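Local coordinates for protein putative marr-family transcriptional repressor (Streptomyces coelicolor, PDB 3ZPL) that binds DNA as a dimer of winged-helix subunits and probably regulates transcription as a MarR-family repressor, at residues L40-L48 against G132-V141; A52-V63 against V125-H133. All coordinates share one frame; numbering follows the deposited sequence.

Contact 1 (L40-L48 against G132-V141); sequences LEDHLDRQL and GHVDAVRQAV. With nucleotides of chain C.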
loop_
_atom_site.group_PDB
_atom_site.type_symbol
_atom_site.label_atom_id
_atom_site.label_comp_id
_atom_site.label_asym_id
_atom_site.label_seq_id
_atom_site.Cartn_x
_atom_site.Cartn_y
_atom_site.Cartn_z
ATOM N N LEU A 40 0.458 7.621 1.789
ATOM C CA LEU A 40 1.811 7.350 2.266
ATOM C C LEU A 40 2.683 6.667 1.193
ATOM O O LEU A 40 3.774 7.154 0.892
ATOM C CB LEU A 40 1.800 6.480 3.520
ATOM C CG LEU A 40 2.138 7.169 4.829
ATOM C CD1 LEU A 40 2.074 6.157 5.965
ATOM C CD2 LEU A 40 3.512 7.844 4.785
ATOM N N GLU A 41 2.218 5.548 0.634
ATOM C CA GLU A 41 3.005 4.851 -0.407
ATOM C C GLU A 41 3.321 5.838 -1.520
ATOM O O GLU A 41 4.409 5.819 -2.049
ATOM C CB GLU A 41 2.345 3.596 -0.992
ATOM N N ASP A 42 2.378 6.721 -1.841
ATOM C CA ASP A 42 2.602 7.703 -2.888
ATOM C C ASP A 42 3.676 8.715 -2.485
ATOM O O ASP A 42 4.579 9.032 -3.256
ATOM C CB ASP A 42 1.295 8.424 -3.202
ATOM C CG ASP A 42 1.447 9.449 -4.290
ATOM O OD1 ASP A 42 1.788 10.603 -3.988
ATOM O OD2 ASP A 42 1.240 9.105 -5.464
ATOM N N HIS A 43 3.556 9.226 -1.270
ATOM C CA HIS A 43 4.446 10.254 -0.787
ATOM C C HIS A 43 5.869 9.713 -0.680
ATOM O O HIS A 43 6.834 10.383 -1.096
ATOM C CB HIS A 43 3.952 10.784 0.555
ATOM C CG HIS A 43 4.836 11.829 1.148
ATOM N ND1 HIS A 43 5.229 12.950 0.452
ATOM C CD2 HIS A 43 5.423 11.913 2.365
ATOM C CE1 HIS A 43 6.009 13.689 1.223
ATOM N NE2 HIS A 43 6.147 13.078 2.388
ATOM N N LEU A 44 5.991 8.496 -0.164
ATOM C CA LEU A 44 7.302 7.904 0.078
ATOM C C LEU A 44 7.955 7.407 -1.203
ATOM O O LEU A 44 9.133 7.673 -1.434
ATOM C CB LEU A 44 7.201 6.784 1.113
ATOM C CG LEU A 44 6.680 7.258 2.475
ATOM C CD1 LEU A 44 6.807 6.156 3.519
ATOM C CD2 LEU A 44 7.394 8.513 2.938
ATOM N N ASP A 45 7.196 6.705 -2.042
ATOM C CA ASP A 45 7.666 6.337 -3.381
ATOM C C ASP A 45 8.237 7.542 -4.103
ATOM O O ASP A 45 9.277 7.443 -4.720
ATOM C CB ASP A 45 6.546 5.775 -4.250
ATOM C CG ASP A 45 6.329 4.272 -4.070
ATOM O OD1 ASP A 45 7.106 3.605 -3.349
ATOM O OD2 ASP A 45 5.357 3.768 -4.691
ATOM N N ARG A 46 7.544 8.670 -4.055
ATOM C CA ARG A 46 8.001 9.847 -4.787
ATOM C C ARG A 46 9.259 10.444 -4.180
ATOM O O ARG A 46 10.169 10.850 -4.886
ATOM C CB ARG A 46 6.907 10.915 -4.822
ATOM C CG ARG A 46 5.766 10.566 -5.753
ATOM C CD ARG A 46 5.174 11.798 -6.393
ATOM N NE ARG A 46 5.565 11.843 -7.796
ATOM C CZ ARG A 46 5.488 12.920 -8.558
ATOM N NH1 ARG A 46 5.034 14.065 -8.058
ATOM N NH2 ARG A 46 5.868 12.857 -9.826
ATOM N N GLN A 47 9.259 10.565 -2.860
ATOM C CA GLN A 47 10.409 11.057 -2.140
ATOM C C GLN A 47 11.638 10.204 -2.492
ATOM O O GLN A 47 12.713 10.735 -2.773
ATOM C CB GLN A 47 10.115 11.029 -0.637
ATOM C CG GLN A 47 11.219 11.595 0.238
ATOM C CD GLN A 47 12.153 10.519 0.744
ATOM O OE1 GLN A 47 11.703 9.477 1.223
ATOM N NE2 GLN A 47 13.461 10.755 0.626
ATOM N N LEU A 48 11.466 8.887 -2.510
ATOM C CA LEU A 48 12.585 7.992 -2.798
ATOM C C LEU A 48 12.925 7.903 -4.282
ATOM O O LEU A 48 14.069 7.700 -4.631
ATOM C CB LEU A 48 12.324 6.611 -2.235
ATOM C CG LEU A 48 12.483 6.596 -0.724
ATOM C CD1 LEU A 48 11.756 5.411 -0.105
ATOM C CD2 LEU A 48 13.951 6.579 -0.342
ATOM N N GLY A 132 16.995 11.866 4.566
ATOM C CA GLY A 132 15.834 12.350 3.823
ATOM C C GLY A 132 14.627 11.458 4.070
ATOM O O GLY A 132 13.587 11.923 4.524
ATOM N N HIS A 133 14.779 10.163 3.808
ATOM C CA HIS A 133 13.673 9.231 3.971
ATOM C C HIS A 133 13.142 9.193 5.402
ATOM O O HIS A 133 11.934 9.044 5.615
ATOM C CB HIS A 133 14.066 7.812 3.546
ATOM C CG HIS A 133 12.974 6.807 3.771
ATOM N ND1 HIS A 133 11.808 6.804 3.033
ATOM C CD2 HIS A 133 12.850 5.811 4.677
ATOM C CE1 HIS A 133 11.024 5.835 3.462
ATOM N NE2 HIS A 133 11.630 5.219 4.459
ATOM N N VAL A 134 14.036 9.312 6.377
ATOM C CA VAL A 134 13.618 9.336 7.779
ATOM C C VAL A 134 12.772 10.577 8.063
ATOM O O VAL A 134 11.686 10.452 8.611
ATOM C CB VAL A 134 14.816 9.209 8.736
ATOM C CG1 VAL A 134 14.412 9.491 10.167
ATOM C CG2 VAL A 134 15.400 7.805 8.634
ATOM N N ASP A 135 13.243 11.756 7.657
ATOM C CA ASP A 135 12.445 12.984 7.776
ATOM C C ASP A 135 11.039 12.769 7.235
ATOM O O ASP A 135 10.058 12.963 7.942
ATOM C CB ASP A 135 13.068 14.153 6.985
ATOM C CG ASP A 135 14.006 15.043 7.825
ATOM O OD1 ASP A 135 14.047 15.000 9.095
ATOM O OD2 ASP A 135 14.702 15.838 7.156
ATOM N N ALA A 136 10.962 12.371 5.963
ATOM C CA ALA A 136 9.677 12.172 5.286
ATOM C C ALA A 136 8.742 11.240 6.069
ATOM O O ALA A 136 7.542 11.491 6.157
ATOM C CB ALA A 136 9.895 11.641 3.873
ATOM N N VAL A 137 9.305 10.181 6.646
ATOM C CA VAL A 137 8.539 9.258 7.487
ATOM C C VAL A 137 8.172 9.881 8.840
ATOM O O VAL A 137 7.117 9.575 9.397
ATOM C CB VAL A 137 9.297 7.932 7.689
ATOM C CG1 VAL A 137 8.615 7.065 8.741
ATOM C CG2 VAL A 137 9.387 7.185 6.365
ATOM N N ARG A 138 9.041 10.732 9.376
ATOM C CA ARG A 138 8.710 11.489 10.585
ATOM C C ARG A 138 7.542 12.430 10.317
ATOM O O ARG A 138 6.521 12.358 10.991
ATOM C CB ARG A 138 9.909 12.312 11.080
ATOM C CG ARG A 138 10.887 11.531 11.964
ATOM C CD ARG A 138 11.725 12.304 12.985
ATOM N NE ARG A 138 12.435 11.347 13.850
ATOM C CZ ARG A 138 11.867 10.627 14.829
ATOM N NH1 ARG A 138 10.567 10.726 15.095
ATOM N NH2 ARG A 138 12.605 9.787 15.555
ATOM N N GLN A 139 7.720 13.300 9.325
ATOM C CA GLN A 139 6.791 14.402 9.056
ATOM C C GLN A 139 5.407 13.880 8.721
ATOM O O GLN A 139 4.417 14.444 9.148
ATOM C CB GLN A 139 7.284 15.319 7.933
ATOM N N ALA A 140 5.337 12.792 7.974
ATOM C CA ALA A 140 4.063 12.198 7.594
ATOM C C ALA A 140 3.366 11.479 8.742
ATOM O O ALA A 140 2.141 11.436 8.794
ATOM C CB ALA A 140 4.274 11.235 6.455
ATOM N N VAL A 141 4.143 10.913 9.658
ATOM C CA VAL A 141 3.589 10.041 10.695
ATOM C C VAL A 141 3.942 10.469 12.127
ATOM O O VAL A 141 3.096 11.027 12.822
ATOM C CB VAL A 141 4.035 8.590 10.474
ATOM C CG1 VAL A 141 3.489 7.687 11.571
ATOM C CG2 VAL A 141 3.570 8.115 9.108
ATOM P P DC C 15 6.524 8.990 -10.485
ATOM O OP1 DC C 15 7.672 8.981 -9.537
ATOM O OP2 DC C 15 5.252 9.649 -10.096
ATOM O "O5'" DC C 15 6.952 9.621 -11.886
ATOM C "C5'" DC C 15 7.993 9.018 -12.678
ATOM C "C4'" DC C 15 7.934 9.564 -14.084
ATOM O "O4'" DC C 15 6.817 8.976 -14.783
ATOM C "C3'" DC C 15 7.732 11.078 -14.165
ATOM O "O3'" DC C 15 8.918 11.688 -14.676
ATOM C "C2'" DC C 15 6.552 11.259 -15.105
ATOM C "C1'" DC C 15 6.359 9.898 -15.734
ATOM N N1 DC C 15 4.969 9.562 -16.030
ATOM C C2 DC C 15 4.637 9.119 -17.314
ATOM O O2 DC C 15 5.527 9.044 -18.173
ATOM N N3 DC C 15 3.351 8.813 -17.592
ATOM C C4 DC C 15 2.422 8.903 -16.639
ATOM N N4 DC C 15 1.171 8.567 -16.953
ATOM C C5 DC C 15 2.735 9.339 -15.319
ATOM C C6 DC C 15 4.009 9.654 -15.061
#
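Two long helices that join the winged-helix lobe to the dimer interface in the MarR fold, 24-52 and 120-142, pack here through Leu40, Leu44, Gln47 and Leu48 of one and His133, Ala136, Val137, Ala140 and Val141 of the other. The segments run nearly antiparallel, at 161°; Ala136 and Ala140 each receive one branch of a leucine, and Val137 and Val141 the other. Leu40 forks over the end of the interface: CD2 rests on Ala140 CB at 3.9 Å, while CD1 meets Val141 CG2 at 4.0 Å, the two side chains crossing at about a right angle. One turn on, Leu44 repeats the pattern, CD1 lying 4.0 Å from Val137 CG2 and CD2 lying 4.1 Å from Ala136 CB. That same Val137 methyl also sits over the rim of one face of the His133 ring. Gln47 leaves its helix with CG anti to the backbone N (chi1 -177°), which lays CG against Ala136 CB; a bend at chi2 (-94°) then turns the amide oxygen to the edge of the imidazole. Its NE2 makes a weak hydrogen bond to Asp51 OD2. Away from this seam, Arg46 NE and NH2 both reach OP2 of DC15 of chain C through weak hydrogen bonds, and NH1 forms a salt bridge with Asp172 of the second subunit. Leu48 CD1 approaches the His133 ring obliquely, while His133 ND1 donates to Gln47 OE1 at 3.2 Å, a bond lying in the carbonyl plane and close to the ring plane.

Contact 2 (A52-V63 against V125-H133); sequences AGMPHVYYGLLV and VLRRTAPGH. With nucleotides of chain D.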
loop_
_atom_site.group_PDB
_atom_site.type_symbol
_atom_site.label_atom_id
_atom_site.label_comp_id
_atom_site.label_asym_id
_atom_site.label_seq_id
_atom_site.Cartn_x
_atom_site.Cartn_y
_atom_site.Cartn_z
ATOM N N ALA A 52 16.624 9.331 -4.424
ATOM C CA ALA A 52 17.442 8.100 -4.407
ATOM C C ALA A 52 17.307 7.191 -5.646
ATOM O O ALA A 52 17.983 6.181 -5.745
ATOM C CB ALA A 52 17.114 7.308 -3.152
ATOM N N GLY A 53 16.412 7.528 -6.567
ATOM C CA GLY A 53 16.295 6.798 -7.822
ATOM C C GLY A 53 15.678 5.418 -7.738
ATOM O O GLY A 53 15.905 4.609 -8.616
ATOM N N MET A 54 14.862 5.149 -6.718
ATOM C CA MET A 54 14.173 3.853 -6.606
ATOM C C MET A 54 12.925 3.936 -5.746
ATOM O O MET A 54 12.815 4.832 -4.909
ATOM C CB MET A 54 15.109 2.825 -6.018
ATOM C CG MET A 54 15.309 2.947 -4.528
ATOM S SD MET A 54 16.633 1.835 -4.055
ATOM C CE MET A 54 17.459 2.827 -2.810
ATOM N N PRO A 55 11.985 2.990 -5.933
ATOM C CA PRO A 55 10.730 2.991 -5.193
ATOM C C PRO A 55 10.883 2.493 -3.778
ATOM O O PRO A 55 11.927 2.007 -3.413
ATOM C CB PRO A 55 9.860 2.041 -5.992
ATOM C CG PRO A 55 10.832 1.063 -6.543
ATOM C CD PRO A 55 12.045 1.871 -6.884
ATOM N N HIS A 56 9.844 2.643 -2.967
ATOM C CA HIS A 56 9.954 2.348 -1.534
ATOM C C HIS A 56 10.301 0.900 -1.258
ATOM O O HIS A 56 11.076 0.618 -0.358
ATOM C CB HIS A 56 8.681 2.732 -0.784
ATOM C CG HIS A 56 8.804 2.614 0.708
ATOM N ND1 HIS A 56 7.758 2.215 1.513
ATOM C CD2 HIS A 56 9.841 2.859 1.545
ATOM C CE1 HIS A 56 8.138 2.232 2.779
ATOM N NE2 HIS A 56 9.399 2.620 2.828
ATOM N N VAL A 57 9.732 -0.021 -2.021
ATOM C CA VAL A 57 9.918 -1.437 -1.722
ATOM C C VAL A 57 11.374 -1.838 -1.920
ATOM O O VAL A 57 11.947 -2.537 -1.079
ATOM C CB VAL A 57 9.037 -2.343 -2.599
ATOM C CG1 VAL A 57 9.090 -3.773 -2.081
ATOM C CG2 VAL A 57 7.602 -1.830 -2.627
ATOM N N TYR A 58 11.962 -1.374 -3.020
ATOM C CA TYR A 58 13.377 -1.600 -3.310
ATOM C C TYR A 58 14.275 -1.063 -2.183
ATOM O O TYR A 58 15.074 -1.794 -1.612
ATOM C CB TYR A 58 13.744 -0.937 -4.637
ATOM C CG TYR A 58 13.208 -1.642 -5.888
ATOM C CD1 TYR A 58 12.130 -2.520 -5.838
ATOM C CD2 TYR A 58 13.749 -1.377 -7.117
ATOM C CE1 TYR A 58 11.631 -3.131 -6.981
ATOM C CE2 TYR A 58 13.250 -1.975 -8.257
ATOM C CZ TYR A 58 12.195 -2.862 -8.182
ATOM O OH TYR A 58 11.741 -3.457 -9.339
ATOM N N TYR A 59 14.149 0.219 -1.872
ATOM C CA TYR A 59 14.881 0.820 -0.753
ATOM C C TYR A 59 14.847 -0.071 0.486
ATOM O O TYR A 59 15.883 -0.270 1.146
ATOM C CB TYR A 59 14.299 2.189 -0.424
ATOM C CG TYR A 59 15.053 2.964 0.619
ATOM C CD1 TYR A 59 16.122 3.777 0.269
ATOM C CD2 TYR A 59 14.683 2.908 1.955
ATOM C CE1 TYR A 59 16.813 4.517 1.220
ATOM C CE2 TYR A 59 15.361 3.640 2.919
ATOM C CZ TYR A 59 16.431 4.440 2.540
ATOM O OH TYR A 59 17.107 5.161 3.483
ATOM N N GLY A 60 13.668 -0.608 0.804
ATOM C CA GLY A 60 13.511 -1.547 1.929
ATOM C C GLY A 60 14.422 -2.770 1.831
ATOM O O GLY A 60 14.956 -3.241 2.840
ATOM N N LEU A 61 14.599 -3.284 0.611
ATOM C CA LEU A 61 15.445 -4.445 0.403
ATOM C C LEU A 61 16.884 -4.096 0.764
ATOM O O LEU A 61 17.547 -4.838 1.489
ATOM C CB LEU A 61 15.354 -4.931 -1.036
ATOM C CG LEU A 61 13.962 -5.288 -1.564
ATOM C CD1 LEU A 61 14.018 -5.718 -3.028
ATOM C CD2 LEU A 61 13.312 -6.385 -0.732
ATOM N N LEU A 62 17.353 -2.933 0.323
ATOM C CA LEU A 62 18.698 -2.481 0.675
ATOM C C LEU A 62 18.868 -2.322 2.168
ATOM O O LEU A 62 19.879 -2.707 2.725
ATOM C CB LEU A 62 19.012 -1.160 0.007
ATOM C CG LEU A 62 18.898 -1.117 -1.510
ATOM C CD1 LEU A 62 19.658 0.091 -2.016
ATOM C CD2 LEU A 62 19.420 -2.387 -2.159
ATOM N N VAL A 63 17.867 -1.755 2.818
ATOM C CA VAL A 63 17.898 -1.557 4.269
ATOM C C VAL A 63 18.007 -2.887 5.002
ATOM O O VAL A 63 18.796 -3.032 5.938
ATOM C CB VAL A 63 16.642 -0.807 4.745
ATOM C CG1 VAL A 63 16.540 -0.800 6.264
ATOM C CG2 VAL A 63 16.663 0.615 4.213
ATOM N N VAL A 125 24.484 4.722 -1.081
ATOM C CA VAL A 125 23.168 5.309 -1.382
ATOM C C VAL A 125 22.273 5.371 -0.140
ATOM O O VAL A 125 21.479 6.300 0.016
ATOM C CB VAL A 125 22.443 4.551 -2.492
ATOM C CG1 VAL A 125 21.067 5.110 -2.714
ATOM C CG2 VAL A 125 23.209 4.663 -3.787
ATOM N N LEU A 126 22.407 4.399 0.750
ATOM C CA LEU A 126 21.650 4.444 1.997
ATOM C C LEU A 126 22.149 5.589 2.855
ATOM O O LEU A 126 21.357 6.395 3.337
ATOM C CB LEU A 126 21.769 3.143 2.779
ATOM C CG LEU A 126 20.763 2.082 2.370
ATOM C CD1 LEU A 126 21.069 1.615 0.964
ATOM C CD2 LEU A 126 20.814 0.908 3.320
ATOM N N ARG A 127 23.471 5.662 3.027
ATOM C CA ARG A 127 24.091 6.719 3.845
ATOM C C ARG A 127 23.672 8.101 3.325
ATOM O O ARG A 127 23.293 8.969 4.101
ATOM C CB ARG A 127 25.625 6.576 3.867
ATOM C CG ARG A 127 26.311 7.269 5.050
ATOM C CD ARG A 127 27.841 7.271 4.991
ATOM N N ARG A 128 23.695 8.260 2.002
ATOM C CA ARG A 128 23.306 9.509 1.368
ATOM C C ARG A 128 21.819 9.845 1.582
ATOM O O ARG A 128 21.493 10.993 1.894
ATOM C CB ARG A 128 23.658 9.488 -0.127
ATOM N N THR A 129 20.925 8.858 1.469
ATOM C CA THR A 129 19.486 9.148 1.381
ATOM C C THR A 129 18.667 8.951 2.659
ATOM O O THR A 129 17.679 9.665 2.881
ATOM C CB THR A 129 18.848 8.304 0.289
ATOM O OG1 THR A 129 18.975 6.924 0.631
ATOM C CG2 THR A 129 19.530 8.571 -1.046
ATOM N N ALA A 130 19.048 7.983 3.490
ATOM C CA ALA A 130 18.291 7.673 4.713
ATOM C C ALA A 130 17.771 8.881 5.490
ATOM O O ALA A 130 16.571 8.954 5.761
ATOM C CB ALA A 130 19.086 6.757 5.627
ATOM N N PRO A 131 18.648 9.829 5.863
ATOM C CA PRO A 131 18.174 11.041 6.550
ATOM C C PRO A 131 16.959 11.697 5.887
ATOM O O PRO A 131 16.012 12.055 6.576
ATOM C CB PRO A 131 19.385 11.995 6.492
ATOM C CG PRO A 131 20.545 11.192 5.999
ATOM C CD PRO A 131 20.116 9.764 5.822
ATOM N N GLY A 132 16.995 11.866 4.566
ATOM C CA GLY A 132 15.834 12.350 3.823
ATOM C C GLY A 132 14.627 11.458 4.070
ATOM O O GLY A 132 13.587 11.923 4.524
ATOM N N HIS A 133 14.779 10.163 3.808
ATOM C CA HIS A 133 13.673 9.231 3.971
ATOM C C HIS A 133 13.142 9.193 5.402
ATOM O O HIS A 133 11.934 9.044 5.615
ATOM C CB HIS A 133 14.066 7.812 3.546
ATOM C CG HIS A 133 12.974 6.807 3.771
ATOM N ND1 HIS A 133 11.808 6.804 3.033
ATOM C CD2 HIS A 133 12.850 5.811 4.677
ATOM C CE1 HIS A 133 11.024 5.835 3.462
ATOM N NE2 HIS A 133 11.630 5.219 4.459
ATOM P P DT D 12 11.646 0.185 -11.941
ATOM O OP1 DT D 12 12.176 0.945 -10.769
ATOM O OP2 DT D 12 12.495 -0.753 -12.729
ATOM O "O5'" DT D 12 10.398 -0.699 -11.499
ATOM C "C5'" DT D 12 9.327 -0.092 -10.786
ATOM C "C4'" DT D 12 8.173 -1.056 -10.734
ATOM O "O4'" DT D 12 7.729 -1.366 -12.071
ATOM C "C3'" DT D 12 8.500 -2.398 -10.073
ATOM O "O3'" DT D 12 7.727 -2.421 -8.874
ATOM C "C2'" DT D 12 8.125 -3.435 -11.122
ATOM C "C1'" DT D 12 7.207 -2.674 -12.054
ATOM N N1 DT D 12 7.165 -3.164 -13.448
ATOM C C2 DT D 12 5.961 -3.605 -13.958
ATOM O O2 DT D 12 4.924 -3.602 -13.317
ATOM N N3 DT D 12 6.017 -4.049 -15.257
ATOM C C4 DT D 12 7.130 -4.090 -16.075
ATOM O O4 DT D 12 7.023 -4.485 -17.232
ATOM C C5 DT D 12 8.358 -3.615 -15.473
ATOM C C7 DT D 12 9.617 -3.631 -16.279
ATOM C C6 DT D 12 8.315 -3.190 -14.205
ATOM P P DC D 13 7.625 -3.715 -7.983
ATOM O OP1 DC D 13 7.182 -3.286 -6.631
ATOM O OP2 DC D 13 8.879 -4.482 -8.136
ATOM O "O5'" DC D 13 6.358 -4.455 -8.607
ATOM C "C5'" DC D 13 5.028 -3.943 -8.331
ATOM C "C4'" DC D 13 3.986 -4.916 -8.825
ATOM O "O4'" DC D 13 4.210 -5.142 -10.240
ATOM C "C3'" DC D 13 4.072 -6.288 -8.151
ATOM O "O3'" DC D 13 2.787 -6.720 -7.677
ATOM C "C2'" DC D 13 4.705 -7.171 -9.219
ATOM C "C1'" DC D 13 4.219 -6.533 -10.505
ATOM N N1 DC D 13 5.049 -6.766 -11.705
ATOM C C2 DC D 13 4.416 -7.113 -12.901
ATOM O O2 DC D 13 3.187 -7.220 -12.916
ATOM N N3 DC D 13 5.162 -7.345 -14.005
ATOM C C4 DC D 13 6.489 -7.208 -13.952
ATOM N N4 DC D 13 7.186 -7.422 -15.073
ATOM C C5 DC D 13 7.160 -6.826 -12.752
ATOM C C6 DC D 13 6.409 -6.635 -11.657
HETATM O O HOH W 1 11.378 2.432 5.376
#
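Helix 56-66, the first helix of the winged-helix lobe that follows 24-52, packs on helix 120-142 by two interlocking fits: Tyr59 enters among Thr129, Ala130 and His133, and Leu126 lodges against Leu62 and Val63. The N-to-C directions of the two segments differ by 123°. The largest bump is Tyr59: with CG anti to the backbone N (chi1 -174°), its ring projects into the hollow walled by those three residues. Thr129 OG1 lies in the ring plane at the edge, 3.3 Å from Tyr59 CE1, and this same hydroxyl donates to Val125 O at 2.7 Å, which Thr129 N reaches from the opposite face of the carbonyl plane. Tyr59 CE2 lies 3.8 Å from His133 CD2, the rings inclined at 49°. In the reverse sense Leu126 is the bump: CD1 nestles against Leu62 CB and CD1, both at 3.6 Å, while CD2 lies over the backbone of Leu62 and Val63. At the start of segment 52-63, Ala52 CB fits against Thr129 CG2, and Met54 CE reaches Val125 CG1 at 4.3 Å. Tyr58 turns from this interface to the DNA: Pro55 CG sits over one face of its ring, side chains of Ala92 and Arg95 touch it, and its OH makes a weak hydrogen bond to OP2 of DC13 of chain D. A phenylalanine here lacks that hydroxyl and would probably leave this phosphate oxygen without its tyrosine partner. Beside the Tyr59 edge that meets His133, one water bridges the obliquely paired rings of His56 and His133, 3.2 Å from His56 NE2 and 2.9 Å from His133 NE2.

Contact 2 is nested inside the chain loop closed by contact 1: helices 24-52 and 56-66 follow each other, and both pack on successive parts of helix 120-142, which returns after the wing. The centres are about 11 Å apart, and Gly132 and His133 belong to both. Between them, Leu48 of contact 1 packs on His56 and Tyr59 of contact 2, and Asp45 OD1 probably accepts a hydrogen bond from His56 N at the start of helix 56-66. Both contacts touch the second subunit, and their first segments reach phosphates of different DNA chains, C and D. Helix 120-142 thus ties the dimer-forming helices to the DNA-binding lobe.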